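N-acetylmuramoyl-L-alanine amidase (Mycolicibacterium smegmatis, PDB 7AGM) probably hydrolyses, as a zinc-dependent amidase, the amide bond that joins N-acetylmuramic acid to L-alanine in peptidoglycan. Local coordinates at residues F12-H17 and D89-M94; F55-T60 and T74-G79; S97-A102 and A174-V179; R27-G32 and G85-E90; H119-S124 and N163-I168. All blocks are in the same frame, centred on the assembly; numbering follows the deposited sequence.

Contact 1 of 5, residues F12-H17 and D89-M94. With ZN (zinc ion), chain C.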
# COMPACT_ATOMS: atom_id res chain seq x y z
N PHE A 12 -4.36 8.37 -5.00
CA PHE A 12 -4.31 7.18 -5.84
C PHE A 12 -4.13 5.96 -4.96
O PHE A 12 -3.19 5.90 -4.14
CB PHE A 12 -3.17 7.28 -6.85
CG PHE A 12 -3.14 6.15 -7.85
CD1 PHE A 12 -3.97 6.17 -8.97
CD2 PHE A 12 -2.29 5.06 -7.68
CE1 PHE A 12 -3.95 5.13 -9.89
CE2 PHE A 12 -2.26 4.03 -8.60
CZ PHE A 12 -3.10 4.06 -9.71
N LEU A 13 -5.03 4.98 -5.10
CA LEU A 13 -5.05 3.77 -4.29
C LEU A 13 -4.65 2.58 -5.15
O LEU A 13 -5.19 2.38 -6.24
CB LEU A 13 -6.44 3.54 -3.70
CG LEU A 13 -6.92 4.61 -2.71
CD1 LEU A 13 -8.40 4.41 -2.40
CD2 LEU A 13 -6.07 4.58 -1.44
N ASP A 14 -3.72 1.77 -4.64
CA ASP A 14 -3.18 0.62 -5.37
C ASP A 14 -3.31 -0.65 -4.54
O ASP A 14 -2.43 -0.97 -3.73
CB ASP A 14 -1.72 0.87 -5.77
CG ASP A 14 -1.06 -0.38 -6.32
OD1 ASP A 14 -1.73 -1.13 -7.06
OD2 ASP A 14 0.14 -0.59 -6.02
N PRO A 15 -4.39 -1.40 -4.72
CA PRO A 15 -4.48 -2.72 -4.07
C PRO A 15 -3.53 -3.69 -4.75
O PRO A 15 -3.67 -3.99 -5.94
CB PRO A 15 -5.95 -3.12 -4.25
CG PRO A 15 -6.44 -2.31 -5.42
CD PRO A 15 -5.57 -1.08 -5.55
N GLY A 16 -2.54 -4.16 -3.99
CA GLY A 16 -1.46 -4.93 -4.58
C GLY A 16 -1.95 -6.19 -5.27
O GLY A 16 -2.92 -6.83 -4.84
N HIS A 17 -1.27 -6.53 -6.36
CA HIS A 17 -1.40 -7.78 -7.11
C HIS A 17 -2.66 -7.82 -7.95
O HIS A 17 -3.39 -6.83 -8.01
CB HIS A 17 -1.23 -9.00 -6.18
CG HIS A 17 -0.01 -8.89 -5.33
ND1 HIS A 17 1.26 -9.19 -5.80
CD2 HIS A 17 0.15 -8.47 -4.05
CE1 HIS A 17 2.14 -8.97 -4.84
NE2 HIS A 17 1.50 -8.52 -3.77
N ASP A 89 5.43 -1.22 -12.96
CA ASP A 89 5.81 0.07 -13.52
C ASP A 89 4.58 0.85 -14.00
O ASP A 89 4.50 2.07 -13.83
CB ASP A 89 6.86 -0.08 -14.63
CG ASP A 89 6.36 -0.87 -15.83
OD1 ASP A 89 5.48 -1.75 -15.68
OD2 ASP A 89 6.88 -0.63 -16.94
N GLU A 90 3.60 0.13 -14.57
CA GLU A 90 2.36 0.77 -15.02
C GLU A 90 1.57 1.36 -13.86
O GLU A 90 0.96 2.42 -14.00
CB GLU A 90 1.51 -0.25 -15.80
CG GLU A 90 2.15 -0.70 -17.11
CD GLU A 90 1.37 -1.80 -17.84
OE1 GLU A 90 0.66 -2.60 -17.19
OE2 GLU A 90 1.47 -1.86 -19.09
N ARG A 91 1.57 0.69 -12.70
CA ARG A 91 0.87 1.25 -11.55
C ARG A 91 1.51 2.57 -11.10
O ARG A 91 0.80 3.51 -10.70
CB ARG A 91 0.82 0.23 -10.41
CG ARG A 91 0.01 -1.02 -10.76
CD ARG A 91 0.13 -2.08 -9.70
NE ARG A 91 -0.56 -3.31 -10.12
CZ ARG A 91 -1.49 -3.96 -9.41
NH1 ARG A 91 -1.86 -3.53 -8.21
NH2 ARG A 91 -2.03 -5.06 -9.91
N ALA A 92 2.84 2.67 -11.16
CA ALA A 92 3.47 3.96 -10.88
C ALA A 92 3.13 5.00 -11.94
O ALA A 92 2.85 6.16 -11.61
CB ALA A 92 4.99 3.81 -10.73
N ALA A 93 3.11 4.60 -13.22
CA ALA A 93 2.76 5.53 -14.28
C ALA A 93 1.32 6.04 -14.14
O ALA A 93 1.05 7.23 -14.34
CB ALA A 93 2.97 4.88 -15.65
N MET A 94 0.39 5.15 -13.78
CA MET A 94 -0.99 5.58 -13.54
C MET A 94 -1.06 6.58 -12.41
O MET A 94 -1.76 7.60 -12.51
CB MET A 94 -1.85 4.36 -13.20
CG MET A 94 -2.05 3.40 -14.35
SD MET A 94 -2.88 1.90 -13.76
CE MET A 94 -4.55 2.51 -13.50
ZN ZN C . 2.21 -7.73 -1.95
O HOH W 1 3.41 -9.51 -1.98
O HOH W 2 4.25 -7.40 -2.81
O HOH W 3 3.26 -7.97 -0.17

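Contact 2 of 5, residues F55-T60 and T74-G79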
# COMPACT_ATOMS: atom_id res chain seq x y z
N PHE A 55 -7.45 -9.76 -0.08
CA PHE A 55 -7.33 -8.89 1.08
C PHE A 55 -7.08 -7.45 0.66
O PHE A 55 -7.72 -6.52 1.17
CB PHE A 55 -6.19 -9.35 1.99
CG PHE A 55 -5.80 -8.31 3.00
CD1 PHE A 55 -6.61 -8.06 4.10
CD2 PHE A 55 -4.66 -7.54 2.83
CE1 PHE A 55 -6.28 -7.08 5.03
CE2 PHE A 55 -4.32 -6.56 3.75
CZ PHE A 55 -5.12 -6.33 4.86
N THR A 56 -6.13 -7.23 -0.25
CA THR A 56 -5.81 -5.85 -0.62
C THR A 56 -6.98 -5.21 -1.36
O THR A 56 -7.26 -4.02 -1.16
CB THR A 56 -4.55 -5.80 -1.48
OG1 THR A 56 -4.79 -6.42 -2.75
CG2 THR A 56 -3.35 -6.47 -0.78
N TRP A 57 -7.67 -5.97 -2.20
CA TRP A 57 -8.81 -5.44 -2.94
C TRP A 57 -9.91 -4.96 -1.99
O TRP A 57 -10.32 -3.80 -2.03
CB TRP A 57 -9.33 -6.53 -3.88
CG TRP A 57 -10.61 -6.17 -4.57
CD1 TRP A 57 -11.84 -6.74 -4.37
CD2 TRP A 57 -10.78 -5.18 -5.58
NE1 TRP A 57 -12.77 -6.15 -5.19
CE2 TRP A 57 -12.14 -5.19 -5.95
CE3 TRP A 57 -9.92 -4.27 -6.21
CZ2 TRP A 57 -12.66 -4.34 -6.92
CZ3 TRP A 57 -10.44 -3.42 -7.18
CH2 TRP A 57 -11.80 -3.46 -7.51
N ASP A 58 -10.37 -5.85 -1.10
CA ASP A 58 -11.50 -5.47 -0.25
C ASP A 58 -11.11 -4.37 0.74
O ASP A 58 -11.89 -3.43 0.96
CB ASP A 58 -12.05 -6.70 0.47
CG ASP A 58 -13.32 -6.39 1.21
OD1 ASP A 58 -14.35 -6.21 0.54
OD2 ASP A 58 -13.29 -6.30 2.46
N THR A 59 -9.90 -4.43 1.29
CA THR A 59 -9.45 -3.37 2.19
C THR A 59 -9.39 -2.03 1.46
O THR A 59 -9.81 -1.00 2.01
CB THR A 59 -8.08 -3.74 2.78
OG1 THR A 59 -8.20 -4.98 3.48
CG2 THR A 59 -7.60 -2.68 3.76
N THR A 60 -8.92 -2.04 0.21
CA THR A 60 -8.82 -0.79 -0.54
C THR A 60 -10.20 -0.22 -0.85
O THR A 60 -10.39 1.00 -0.81
CB THR A 60 -7.98 -0.97 -1.81
OG1 THR A 60 -6.65 -1.41 -1.45
CG2 THR A 60 -7.86 0.36 -2.56
N THR A 74 -10.57 10.04 -5.47
CA THR A 74 -9.78 8.82 -5.55
C THR A 74 -9.77 8.26 -6.96
O THR A 74 -10.68 8.49 -7.77
CB THR A 74 -10.27 7.73 -4.57
OG1 THR A 74 -11.61 7.35 -4.90
CG2 THR A 74 -10.22 8.21 -3.12
N ALA A 75 -8.71 7.49 -7.23
CA ALA A 75 -8.63 6.60 -8.37
C ALA A 75 -7.92 5.34 -7.91
O ALA A 75 -7.15 5.37 -6.95
CB ALA A 75 -7.89 7.21 -9.56
N MET A 76 -8.19 4.22 -8.59
CA MET A 76 -7.61 2.94 -8.23
C MET A 76 -6.80 2.35 -9.38
O MET A 76 -7.06 2.61 -10.56
CB MET A 76 -8.68 1.95 -7.76
CG MET A 76 -9.31 2.34 -6.43
SD MET A 76 -10.47 1.11 -5.83
CE MET A 76 -9.45 -0.35 -5.80
N SER A 77 -5.80 1.55 -9.02
CA SER A 77 -4.93 0.94 -10.02
C SER A 77 -5.59 -0.23 -10.75
O SER A 77 -5.13 -0.59 -11.84
CB SER A 77 -3.65 0.45 -9.36
OG SER A 77 -3.94 -0.56 -8.42
N ARG A 78 -6.63 -0.83 -10.18
CA ARG A 78 -7.33 -1.91 -10.84
C ARG A 78 -8.80 -1.84 -10.45
O ARG A 78 -9.16 -1.22 -9.44
CB ARG A 78 -6.73 -3.29 -10.50
CG ARG A 78 -6.73 -3.64 -9.03
CD ARG A 78 -6.17 -5.04 -8.88
NE ARG A 78 -5.76 -5.46 -7.54
CZ ARG A 78 -6.34 -6.43 -6.84
NH1 ARG A 78 -7.41 -7.07 -7.31
NH2 ARG A 78 -5.85 -6.78 -5.65
N GLY A 79 -9.64 -2.49 -11.26
CA GLY A 79 -11.07 -2.35 -11.13
C GLY A 79 -11.82 -3.62 -10.82
O GLY A 79 -13.06 -3.62 -10.81

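Contact 3 of 5, residues S97-A102 and A174-V179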
# COMPACT_ATOMS: atom_id res chain seq x y z
N SER A 97 0.42 9.97 -13.64
CA SER A 97 -0.46 10.67 -14.58
C SER A 97 -1.52 11.49 -13.86
O SER A 97 -2.04 12.47 -14.42
CB SER A 97 -1.17 9.66 -15.50
OG SER A 97 -0.25 8.94 -16.29
N LEU A 98 -1.86 11.11 -12.64
CA LEU A 98 -2.88 11.80 -11.88
C LEU A 98 -2.32 12.96 -11.07
O LEU A 98 -3.11 13.76 -10.55
CB LEU A 98 -3.59 10.79 -10.98
CG LEU A 98 -4.86 11.20 -10.26
CD1 LEU A 98 -5.90 11.72 -11.25
CD2 LEU A 98 -5.40 10.00 -9.50
N ARG A 99 -0.99 13.09 -10.96
CA ARG A 99 -0.32 14.10 -10.15
C ARG A 99 -1.02 14.22 -8.79
O ARG A 99 -1.45 15.31 -8.40
CB ARG A 99 -0.26 15.44 -10.86
CG ARG A 99 0.14 15.36 -12.33
CD ARG A 99 0.32 16.73 -12.95
NE ARG A 99 1.46 17.39 -12.33
CZ ARG A 99 2.70 17.38 -12.82
NH1 ARG A 99 2.96 16.76 -13.97
NH2 ARG A 99 3.67 17.98 -12.16
N PRO A 100 -1.15 13.12 -8.05
CA PRO A 100 -1.96 13.13 -6.84
C PRO A 100 -1.24 13.79 -5.67
O PRO A 100 -0.02 14.01 -5.69
CB PRO A 100 -2.16 11.63 -6.55
CG PRO A 100 -0.91 11.01 -7.07
CD PRO A 100 -0.51 11.81 -8.27
N HIS A 101 -2.02 14.07 -4.63
CA HIS A 101 -1.44 14.54 -3.38
C HIS A 101 -0.90 13.41 -2.52
O HIS A 101 -0.04 13.65 -1.67
CB HIS A 101 -2.48 15.35 -2.60
CG HIS A 101 -2.96 16.54 -3.36
ND1 HIS A 101 -4.12 16.54 -4.10
CD2 HIS A 101 -2.40 17.76 -3.53
CE1 HIS A 101 -4.27 17.72 -4.68
NE2 HIS A 101 -3.24 18.48 -4.35
N ALA A 102 -1.41 12.19 -2.70
CA ALA A 102 -0.92 11.04 -1.94
C ALA A 102 -1.19 9.78 -2.74
O ALA A 102 -2.21 9.68 -3.43
CB ALA A 102 -1.62 10.93 -0.58
N ALA A 174 7.59 6.66 -8.29
CA ALA A 174 6.63 7.70 -7.95
C ALA A 174 7.29 9.07 -7.93
O ALA A 174 8.40 9.24 -7.42
CB ALA A 174 6.01 7.42 -6.58
N GLN A 175 6.57 10.06 -8.46
CA GLN A 175 7.01 11.45 -8.49
C GLN A 175 6.16 12.34 -7.59
O GLN A 175 6.30 13.57 -7.63
CB GLN A 175 7.04 11.96 -9.93
CG GLN A 175 7.92 11.12 -10.85
CD GLN A 175 7.85 11.56 -12.29
OE1 GLN A 175 7.28 12.60 -12.61
NE2 GLN A 175 8.44 10.77 -13.18
N PHE A 176 5.29 11.74 -6.78
CA PHE A 176 4.37 12.39 -5.86
C PHE A 176 4.39 11.57 -4.58
O PHE A 176 4.90 10.44 -4.58
CB PHE A 176 2.97 12.43 -6.49
CG PHE A 176 2.98 13.18 -7.79
CD1 PHE A 176 3.25 12.53 -8.99
CD2 PHE A 176 2.83 14.56 -7.79
CE1 PHE A 176 3.34 13.25 -10.17
CE2 PHE A 176 2.92 15.28 -8.97
CZ PHE A 176 3.17 14.62 -10.16
N PRO A 177 3.91 12.12 -3.46
CA PRO A 177 4.08 11.43 -2.17
C PRO A 177 3.47 10.04 -2.21
O PRO A 177 2.33 9.86 -2.67
CB PRO A 177 3.35 12.35 -1.19
CG PRO A 177 3.45 13.69 -1.82
CD PRO A 177 3.31 13.45 -3.29
N SER A 178 4.22 9.04 -1.72
CA SER A 178 3.83 7.65 -1.93
C SER A 178 4.41 6.76 -0.84
O SER A 178 5.59 6.88 -0.50
CB SER A 178 4.31 7.18 -3.31
OG SER A 178 3.86 5.87 -3.60
N VAL A 179 3.56 5.89 -0.29
CA VAL A 179 3.99 4.89 0.69
C VAL A 179 3.31 3.58 0.35
O VAL A 179 2.29 3.55 -0.35
CB VAL A 179 3.69 5.29 2.16
CG1 VAL A 179 4.42 6.60 2.54
CG2 VAL A 179 2.18 5.38 2.40

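Contact 4 of 5, residues R27-G32 and G85-E90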
# COMPACT_ATOMS: atom_id res chain seq x y z
N ARG A 27 7.11 -10.88 -17.72
CA ARG A 27 7.83 -9.92 -18.55
C ARG A 27 8.54 -8.88 -17.69
O ARG A 27 8.02 -8.45 -16.65
CB ARG A 27 6.85 -9.22 -19.50
CG ARG A 27 7.50 -8.21 -20.43
CD ARG A 27 6.48 -7.53 -21.32
NE ARG A 27 5.43 -6.86 -20.56
CZ ARG A 27 5.51 -5.61 -20.11
NH1 ARG A 27 6.60 -4.89 -20.36
NH2 ARG A 27 4.51 -5.08 -19.42
N GLN A 28 9.73 -8.47 -18.13
CA GLN A 28 10.57 -7.58 -17.34
C GLN A 28 10.18 -6.12 -17.56
O GLN A 28 9.96 -5.68 -18.69
CB GLN A 28 12.03 -7.78 -17.71
CG GLN A 28 12.57 -9.15 -17.32
CD GLN A 28 12.49 -9.41 -15.83
OE1 GLN A 28 13.22 -8.82 -15.04
NE2 GLN A 28 11.59 -10.30 -15.43
N VAL A 29 10.10 -5.37 -16.46
CA VAL A 29 9.74 -3.95 -16.49
C VAL A 29 10.76 -3.18 -15.66
O VAL A 29 11.36 -3.76 -14.75
CB VAL A 29 8.30 -3.72 -16.00
CG1 VAL A 29 7.30 -4.57 -16.79
CG2 VAL A 29 8.18 -3.99 -14.51
N PRO A 30 10.99 -1.90 -15.93
CA PRO A 30 12.02 -1.17 -15.20
C PRO A 30 11.67 -0.97 -13.74
O PRO A 30 10.50 -0.83 -13.36
CB PRO A 30 12.08 0.18 -15.93
CG PRO A 30 10.76 0.32 -16.59
CD PRO A 30 10.35 -1.07 -16.97
N THR A 31 12.71 -0.96 -12.91
CA THR A 31 12.57 -0.76 -11.47
C THR A 31 12.73 0.69 -11.05
O THR A 31 12.35 1.03 -9.92
CB THR A 31 13.67 -1.54 -10.73
OG1 THR A 31 14.95 -1.00 -11.09
CG2 THR A 31 13.60 -3.00 -11.09
N GLY A 32 13.30 1.54 -11.90
CA GLY A 32 13.60 2.91 -11.54
C GLY A 32 15.01 3.13 -11.04
O GLY A 32 15.41 4.28 -10.85
N GLY A 85 -4.26 -7.42 -13.85
CA GLY A 85 -4.09 -6.03 -13.51
C GLY A 85 -2.76 -5.52 -14.02
O GLY A 85 -1.96 -6.27 -14.58
N PRO A 86 -2.48 -4.22 -13.84
CA PRO A 86 -1.31 -3.62 -14.49
C PRO A 86 0.00 -4.04 -13.85
O PRO A 86 0.07 -4.41 -12.67
CB PRO A 86 -1.54 -2.11 -14.29
CG PRO A 86 -2.99 -1.96 -13.93
CD PRO A 86 -3.33 -3.22 -13.18
N CYS A 87 1.07 -3.97 -14.65
CA CYS A 87 2.42 -4.22 -14.16
C CYS A 87 2.83 -3.17 -13.12
O CYS A 87 2.25 -2.09 -13.02
CB CYS A 87 3.42 -4.18 -15.31
SG CYS A 87 3.11 -5.37 -16.62
N VAL A 88 3.89 -3.49 -12.37
CA VAL A 88 4.32 -2.62 -11.28
C VAL A 88 4.80 -1.27 -11.79
O VAL A 88 4.59 -0.25 -11.12
CB VAL A 88 5.36 -3.31 -10.37
CG1 VAL A 88 4.72 -4.47 -9.59
CG2 VAL A 88 6.55 -3.80 -11.18
N ASP A 89 5.43 -1.22 -12.96
CA ASP A 89 5.81 0.07 -13.52
C ASP A 89 4.58 0.85 -14.00
O ASP A 89 4.50 2.07 -13.83
CB ASP A 89 6.86 -0.08 -14.63
CG ASP A 89 6.36 -0.87 -15.83
OD1 ASP A 89 5.48 -1.75 -15.68
OD2 ASP A 89 6.88 -0.63 -16.94
N GLU A 90 3.60 0.13 -14.57
CA GLU A 90 2.36 0.77 -15.02
C GLU A 90 1.57 1.36 -13.86
O GLU A 90 0.96 2.42 -14.00
CB GLU A 90 1.51 -0.25 -15.80
CG GLU A 90 2.15 -0.70 -17.11
CD GLU A 90 1.37 -1.80 -17.84
OE1 GLU A 90 0.66 -2.60 -17.19
OE2 GLU A 90 1.47 -1.86 -19.09
O HOH W 4 4.60 -2.50 -18.48
O HOH W 5 7.29 -1.85 -19.43

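Contact 5 of 5, residues H119-S124 and N163-I168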
# COMPACT_ATOMS: atom_id res chain seq x y z
N HIS A 119 4.20 -2.92 8.51
CA HIS A 119 5.33 -2.04 8.22
C HIS A 119 5.00 -1.17 7.02
O HIS A 119 4.25 -1.56 6.12
CB HIS A 119 6.70 -2.76 8.17
CG HIS A 119 6.84 -3.81 7.10
ND1 HIS A 119 6.11 -4.97 7.09
CD2 HIS A 119 7.68 -3.89 6.04
CE1 HIS A 119 6.47 -5.71 6.05
NE2 HIS A 119 7.42 -5.07 5.40
N VAL A 120 5.54 0.06 7.05
CA VAL A 120 5.29 1.07 6.03
C VAL A 120 6.59 1.28 5.27
O VAL A 120 7.61 1.67 5.85
CB VAL A 120 4.80 2.40 6.64
CG1 VAL A 120 4.55 3.43 5.52
CG2 VAL A 120 3.53 2.18 7.45
N LEU A 121 6.55 1.00 3.97
CA LEU A 121 7.71 1.10 3.09
C LEU A 121 7.72 2.44 2.38
O LEU A 121 6.67 2.96 1.98
CB LEU A 121 7.70 -0.01 2.03
CG LEU A 121 7.92 -1.47 2.45
CD1 LEU A 121 6.82 -2.02 3.37
CD2 LEU A 121 8.06 -2.32 1.20
N TYR A 122 8.91 2.99 2.19
CA TYR A 122 9.07 4.21 1.42
C TYR A 122 10.39 4.17 0.68
O TYR A 122 11.35 3.52 1.12
CB TYR A 122 8.95 5.46 2.31
CG TYR A 122 9.98 5.55 3.42
CD1 TYR A 122 9.80 4.87 4.62
CD2 TYR A 122 11.13 6.33 3.26
CE1 TYR A 122 10.75 4.96 5.64
CE2 TYR A 122 12.07 6.43 4.27
CZ TYR A 122 11.88 5.74 5.45
OH TYR A 122 12.85 5.87 6.42
N SER A 123 10.44 4.86 -0.45
CA SER A 123 11.62 4.84 -1.30
C SER A 123 12.82 5.46 -0.60
O SER A 123 12.76 6.61 -0.14
CB SER A 123 11.35 5.59 -2.60
OG SER A 123 12.50 5.52 -3.44
N SER A 124 13.90 4.71 -0.55
CA SER A 124 15.15 5.20 0.03
C SER A 124 16.30 4.39 -0.56
O SER A 124 16.22 3.16 -0.63
CB SER A 124 15.12 5.06 1.55
OG SER A 124 16.32 5.56 2.12
N ASN A 163 10.17 1.14 7.11
CA ASN A 163 10.99 0.23 6.31
C ASN A 163 11.44 0.96 5.05
O ASN A 163 10.81 0.86 3.99
CB ASN A 163 10.19 -1.03 5.99
CG ASN A 163 11.03 -2.14 5.35
OD1 ASN A 163 10.51 -2.91 4.54
ND2 ASN A 163 12.30 -2.24 5.73
N PRO A 164 12.54 1.72 5.13
CA PRO A 164 13.11 2.30 3.91
C PRO A 164 13.56 1.20 2.96
O PRO A 164 14.21 0.23 3.37
CB PRO A 164 14.30 3.13 4.42
CG PRO A 164 14.63 2.53 5.77
CD PRO A 164 13.32 2.05 6.33
N ARG A 165 13.21 1.34 1.68
CA ARG A 165 13.44 0.29 0.70
C ARG A 165 13.81 0.88 -0.64
O ARG A 165 13.29 1.93 -1.04
CB ARG A 165 12.18 -0.57 0.53
CG ARG A 165 11.80 -1.36 1.77
CD ARG A 165 12.68 -2.59 1.92
NE ARG A 165 12.34 -3.60 0.93
CZ ARG A 165 11.42 -4.54 1.13
NH1 ARG A 165 10.76 -4.60 2.29
NH2 ARG A 165 11.16 -5.43 0.18
N SER A 166 14.70 0.19 -1.36
CA SER A 166 15.12 0.60 -2.69
C SER A 166 14.63 -0.32 -3.80
O SER A 166 14.84 -0.02 -4.98
CB SER A 166 16.65 0.72 -2.77
OG SER A 166 17.29 -0.54 -2.64
N ASP A 167 13.97 -1.43 -3.46
CA ASP A 167 13.67 -2.48 -4.42
C ASP A 167 12.22 -2.51 -4.90
O ASP A 167 11.86 -3.43 -5.64
CB ASP A 167 14.04 -3.85 -3.85
CG ASP A 167 13.29 -4.18 -2.57
OD1 ASP A 167 13.17 -3.30 -1.69
OD2 ASP A 167 12.81 -5.33 -2.42
N ILE A 168 11.39 -1.54 -4.51
CA ILE A 168 9.97 -1.52 -4.88
C ILE A 168 9.80 -0.57 -6.06
O ILE A 168 9.94 0.65 -5.91
CB ILE A 168 9.07 -1.10 -3.71
CG1 ILE A 168 9.33 -1.95 -2.45
CG2 ILE A 168 7.59 -1.15 -4.14
CD1 ILE A 168 9.16 -3.44 -2.66
O HOH W 6 8.43 -6.34 3.01

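Contact 1 of 5, residues F12-H17 and D89-M94
Arg91 of helix 88-98 reaches across to three oxygens of segment 12-17, in the tight, buried part of the contact. Its chain is extended from CG to NE, which carries the guanidinium from the helix to the end of strand 10-15. Arg91 NH1 meets Asp14 OD1 at 2.7 Å, a salt bridge made through the syn lone pair of the carboxylate. The planes are 66° apart; Arg91 engages OD1 alone. Ser77 OG also bonds to OD1, and Ser105 OG to OD2. Arg91 NH1 also donates to Pro15 O at 2.9 Å, and Arg91 NH2 to His17 O, likewise at 2.9 Å. All three oxygens lie at the edge of the guanidinium. Pro86 O takes NE. The helix packs here on the central sheet of the Amidase_3 fold; the axes of 89-94 and 12-15 run nearly antiparallel (163°), 9.8 Å apart at their closest. Beyond the strand end, His17 NE2 binds the zinc ion at 2.1 Å, with Glu52, His107 and three waters completing the site. His17 ND1 is bonded to Glu41 O. Arg91 thus holds the backbone of a zinc ligand. The other end has van der Waals contact alone: Phe12 CZ on CB of the partly exposed Met94 at 3.7 Å.

Contact 2 of 5, residues F55-T60 and T74-G79
Trp57 lies between Met76, Arg78 and Gly79, and its side chain can be followed outward from the helix. Trp57 CB sits beside the Arg78 guanidinium, 3.9 Å from Arg78 NH2. CG is anti to the backbone N (chi1 172°), which sends the indole out toward segment 74-79. Trp57 CE3 then lies over one face of the guanidinium, near its rim, 3.9 Å from Arg78 NH1, with ring and guanidinium planes 28° apart. Next, Trp57 CZ3 has Arg78 O at the ring edge, 3.4 Å away, and Met76 CE at 3.5 Å. Trp57 CH2, farthest out, meets Gly79 C at 3.3 Å. Met76 bends at chi3 (56°), and Met76 CE also touches Thr60 CG2 at 3.7 Å. The Arg78 guanidinium has further partners: His53 O and Gly16 O take NH2, Pro15 O takes NE, and Asp81 forms a salt bridge with NH1. Thr56 OG1 is 3.1 Å from Arg78 NH2 and is hydrogen-bonded to Gly16 O. Helix 52-69 here covers the edge strand 73-76 and the loop that follows it. Thr60 also rests on Leu13 and Pro15 of the neighbouring strand 10-15, while the Phe55 ring meets that of Tyr204 on helix 198-219, the planes nearly perpendicular.

Contact 3 of 5, residues S97-A102 and A174-V179
Two turns that lead into neighbouring parallel strands of the central sheet meet here. Segment 97-102 ends helix 88-98 and enters strand 102-109; segment 174-179 enters strand 178-185. Phe176 carries most of the contact. One face of its ring receives the backbone where the helix ends. Arg99 CA stands 3.6 Å from the Phe176 ring centroid and 14° off the normal, a CH-pi contact over the face. Arg99 has left the helix with positive phi (43°), and this turn brings its CA to the ring. Pro100 CD makes a second, off-centre CH-pi contact, 4.2 Å from the Phe176 centroid. The Arg99 side chain then passes along the rim, with Arg99 CB 3.6 Å from Phe176 CZ. Arg99 is modelled in two conformers. In one of them a bend at chi3 folds the guanidinium back so that CZ of the ring lies over one of its faces. The planes are then 81° apart, the ring edge turned to the guanidinium face. Next along the chain, Pro177 CG packs on His101 O at 3.5 Å. Ala102 CA makes a CA-H...O contact with Pro177 O, also at 3.5 Å. Pro177 further touches Pro134 and Ser135 of helix 134-148. No hydrogen bond joins the two segments. The contact therefore rests on shape, on CH groups laid over an aromatic face and on the Pro177 ring against a carbonyl oxygen, and probably depends little on charge.

Contact 4 of 5, residues R27-G32 and G85-E90
Van der Waals contacts centre on Val29. Val29 CG2 meets Val88 CG2 at 3.7 Å, the side chains crossing at about a right angle. Val29 CG1 lies 4.2 Å from Cys87 CB. A polar group joins these apolar ones: the Asp89 carboxylate packs on the valine, with Asp89 OD1 3.5 Å from Val29 CB, while Asp89 OD2 sits 3.5 Å from Pro30 CD. Asp89 CG stands between its backbone N and carbonyl carbon (chi1 63°), which turns the carboxylate toward strand 28-30. Val88 and Asp89 also touch helix 169-173, through Ala169 and Leu173.

Cys87 is also held by a disulfide to Cys39, outside the two segments. Cys87 occupies the N-cap position of helix 88-98, and its backbone N donates to Glu90 OE1, so a side chain from the first turn holds the residue in front of the helix. The disulfide therefore ties the start of this helix to the chain just beyond the two-stranded hairpin of 28-30 and 36-38.

Arg27 meets Asp89 through water, near the exposed side. Arg27 bends at chi3 (57°), and both waters lie at the edge of its guanidinium. Water 4 accepts from Arg27 NH2 at 2.7 Å and donates to Asp89 OD1. Water 5 accepts a longer bond from Arg27 NH1 and donates to Asp89 OD2 at 2.8 Å. Arg27 NH2 also approaches Cys87 SG at 3.1 Å, and lies 4.4 Å from Glu90 OE2, beyond a salt bridge.

Contact 5 of 5, residues H119-S124 and N163-I168
Tyr122 lays its ring alongside Pro164, the two side chains pointing the same way from paired residues. Pro164 CA sits over the Tyr122 ring face, 4.0 Å from the centroid, as a CH-pi contact, and Pro164 CB is 3.7 Å from Tyr122 CZ. Ser124 CB meets the same Pro164 CB at 3.6 Å. The sheet's other face carries Leu121 and Asn163. Bends at chi2 and chi3 (-77° and -73°) fold the Arg165 guanidinium back, and Leu121 CD2 lies over one of its faces, 3.7 Å from Arg165 NH1. Around the guanidinium edge, Arg165 NH1 donates in the carbonyl plane to Asn163 OD1 at 2.8 Å. NE and NH2 hold Asp167 side-on, one nitrogen to each carboxylate oxygen. Water 6 bridges Arg165 NH1 to His119 NE2. The strands are parallel. Arg165 N bonds to Tyr122 O at 2.9 Å, nearly straight on, and Ser124 N bonds to Arg165 O; the bonds at Asn163 are weak. Strand 162-165 is the outermost strand of the sheet on this side. Strand 119-123 lies between it and the antiparallel strand 178-185. Helix 134-148 covers Val120 and Tyr122, and helix 169-173 covers Leu121 and Ser123.

In the fold
From the N terminus, strand 10-15 opens contact 1, which closes at helix 88-98. Contact 4 opens within that loop, at strand 28-30, and ends on the same stretch of the helix, sharing Asp89 and Glu90 with contact 1. Contact 2 is the short local closure from helix 52-69 to strand 73-76, and falls within both longer loops. It meets contact 1 where Ser77 OG bonds to Asp14 OD1. Contact 3 follows in series, from the end of helix 88-98 to strand 178-185, and encloses contact 5. Phe12 N bonds to Ala102 O, joining contacts 1 and 3. Contacts 2 and 5 involve the two edge strands, 73-76 and 162-165, on opposite sides of the chain's centre.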